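Local coordinates for cell division protein FtsZ 1 (Methanocaldococcus jannaschii, PDB 2VAP) that binds GTP and probably hydrolyses it, polymerising into the contractile Z ring that forms at the future cell division site, at residues E264-A269 and R301-T306. Numbering follows the deposited sequence.
Sequences EAVSMA and REVVAT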
loop_
_atom_site.group_PDB
_atom_site.type_symbol
_atom_site.label_atom_id
_atom_site.label_comp_id
_atom_site.label_asym_id
_atom_site.label_seq_id
_atom_site.Cartn_x
_atom_site.Cartn_y
_atom_site.Cartn_z
ATOM N N GLU A 264 -10.059 16.791 -13.678
ATOM C CA GLU A 264 -8.714 16.557 -14.203
ATOM C C GLU A 264 -7.924 15.558 -13.357
ATOM O O GLU A 264 -7.139 14.774 -13.892
ATOM C CB GLU A 264 -7.943 17.872 -14.342
ATOM C CG GLU A 264 -8.422 18.756 -15.490
ATOM C CD GLU A 264 -7.475 19.903 -15.797
ATOM O OE1 GLU A 264 -6.243 19.688 -15.801
ATOM O OE2 GLU A 264 -7.965 21.025 -16.045
ATOM N N ALA A 265 -8.141 15.587 -12.042
ATOM C CA ALA A 265 -7.468 14.665 -11.123
ATOM C C ALA A 265 -7.881 13.211 -11.352
ATOM O O ALA A 265 -7.028 12.321 -11.390
ATOM C CB ALA A 265 -7.708 15.071 -9.672
ATOM N N VAL A 266 -9.185 12.973 -11.508
ATOM C CA VAL A 266 -9.693 11.620 -11.752
ATOM C C VAL A 266 -9.309 11.104 -13.146
ATOM O O VAL A 266 -9.026 9.915 -13.314
ATOM C CB VAL A 266 -11.228 11.495 -11.479
ATOM C CG1 VAL A 266 -12.052 12.323 -12.464
ATOM C CG2 VAL A 266 -11.667 10.037 -11.502
ATOM N N SER A 267 -9.285 12.005 -14.128
ATOM C CA SER A 267 -8.848 11.668 -15.484
ATOM C C SER A 267 -7.388 11.215 -15.479
ATOM O O SER A 267 -7.044 10.204 -16.094
ATOM C CB SER A 267 -9.034 12.860 -16.427
ATOM O OG SER A 267 -8.618 12.542 -17.744
ATOM N N MET A 268 -6.547 11.963 -14.766
ATOM C CA MET A 268 -5.128 11.635 -14.622
ATOM C C MET A 268 -4.931 10.302 -13.895
ATOM O O MET A 268 -4.067 9.508 -14.272
ATOM C CB MET A 268 -4.388 12.765 -13.896
ATOM C CG MET A 268 -2.869 12.611 -13.857
ATOM S SD MET A 268 -2.044 13.907 -12.909
ATOM C CE MET A 268 -2.159 15.293 -14.042
ATOM N N ALA A 269 -5.743 10.064 -12.865
ATOM C CA ALA A 269 -5.689 8.817 -12.097
ATOM C C ALA A 269 -6.075 7.598 -12.938
ATOM O O ALA A 269 -5.399 6.568 -12.890
ATOM C CB ALA A 269 -6.573 8.916 -10.856
ATOM N N ARG A 301 -18.010 13.322 -5.310
ATOM C CA ARG A 301 -19.025 12.581 -6.063
ATOM C C ARG A 301 -18.712 12.517 -7.557
ATOM O O ARG A 301 -18.945 11.491 -8.198
ATOM C CB ARG A 301 -20.413 13.188 -5.841
ATOM C CG ARG A 301 -21.049 12.821 -4.506
ATOM C CD ARG A 301 -22.353 13.578 -4.278
ATOM N NE ARG A 301 -23.404 13.171 -5.210
ATOM C CZ ARG A 301 -24.630 13.688 -5.243
ATOM N NH1 ARG A 301 -24.983 14.644 -4.391
ATOM N NH2 ARG A 301 -25.509 13.247 -6.131
ATOM N N GLU A 302 -18.182 13.615 -8.098
ATOM C CA GLU A 302 -17.778 13.685 -9.505
ATOM C C GLU A 302 -16.678 12.667 -9.817
ATOM O O GLU A 302 -16.716 12.003 -10.855
ATOM C CB GLU A 302 -17.317 15.104 -9.862
ATOM C CG GLU A 302 -17.071 15.335 -11.354
ATOM C CD GLU A 302 -16.694 16.772 -11.687
ATOM O OE1 GLU A 302 -16.100 17.462 -10.829
ATOM O OE2 GLU A 302 -16.988 17.211 -12.819
ATOM N N VAL A 303 -15.712 12.549 -8.906
ATOM C CA VAL A 303 -14.617 11.583 -9.030
ATOM C C VAL A 303 -15.152 10.147 -9.063
ATOM O O VAL A 303 -14.807 9.371 -9.959
ATOM C CB VAL A 303 -13.573 11.753 -7.886
ATOM C CG1 VAL A 303 -12.538 10.630 -7.905
ATOM C CG2 VAL A 303 -12.886 13.111 -7.981
ATOM N N VAL A 304 -16.007 9.814 -8.096
ATOM C CA VAL A 304 -16.575 8.467 -7.976
ATOM C C VAL A 304 -17.435 8.097 -9.188
ATOM O O VAL A 304 -17.345 6.978 -9.698
ATOM C CB VAL A 304 -17.391 8.299 -6.665
ATOM C CG1 VAL A 304 -17.889 6.865 -6.512
ATOM C CG2 VAL A 304 -16.550 8.687 -5.460
ATOM N N ALA A 305 -18.254 9.044 -9.647
ATOM C CA ALA A 305 -19.114 8.836 -10.816
ATOM C C ALA A 305 -18.303 8.552 -12.081
ATOM O O ALA A 305 -18.686 7.702 -12.890
ATOM C CB ALA A 305 -20.027 10.037 -11.025
ATOM N N THR A 306 -17.187 9.261 -12.237
ATOM C CA THR A 306 -16.291 9.083 -13.381
ATOM C C THR A 306 -15.641 7.696 -13.364
ATOM O O THR A 306 -15.574 7.025 -14.396
ATOM C CB THR A 306 -15.211 10.195 -13.436
ATOM O OG1 THR A 306 -15.844 11.481 -13.420
ATOM C CG2 THR A 306 -14.364 10.078 -14.700
#
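Two helices lying side by side on one face of the mixed sheet in the C-terminal domain of FtsZ, 261-270 and 297-310, meet where Val266 presses between Val303 and Thr306. The backbones come close, with Val266 CA 5.6 Å from Val303 CA, and the contact is van der Waals packing of methyls, one of them also against a backbone carbonyl oxygen. Val266 points toward the facing helix: its CG2 lies mainly against Val303, 3.6 Å from Val303 O and 3.7 Å from Val303 CG1, and also skirts Thr306, while its CG1 packs on Thr306, 3.9 Å from both CB and CG2 of that residue. A chi1 of 66° sets Val266 CG2 anti to the backbone N and CG1 between N and the carbonyl carbon, which turns CG1 to Thr306 and CG2 chiefly to Val303. Val303 runs alongside Val266 in the opposite direction rather than meeting it end-on. Beneath the helix pair lie the strands of the FtsZ C-terminal domain: Val303 also packs on Val333 of strand 331-338 and on Ile287 and Val289 of strand 284-291, and Ala265 and Ala269 of the other helix rest on Val333 too, so the Val266-Val303 contact is part of the helix-on-sheet core. Thr306 meets Val266 through CB and CG2, and its side chain also touches Leu270, while its hydroxyl turns back onto its own helix, OG1 giving a 2.8 Å hydrogen bond to Glu302 O. That bond meets the carbonyl at a C=O...OG1 angle of 151°, and Glu302 O also accepts from Thr306 N on the opposite face of its plane. A serine in place of Thr306 lacks CG2, which would probably open a gap beside Val266 CG1. Alongside, Glu302 lies against Ala262 and Lys263, extending the helix-helix seam toward the start of helix 261-270.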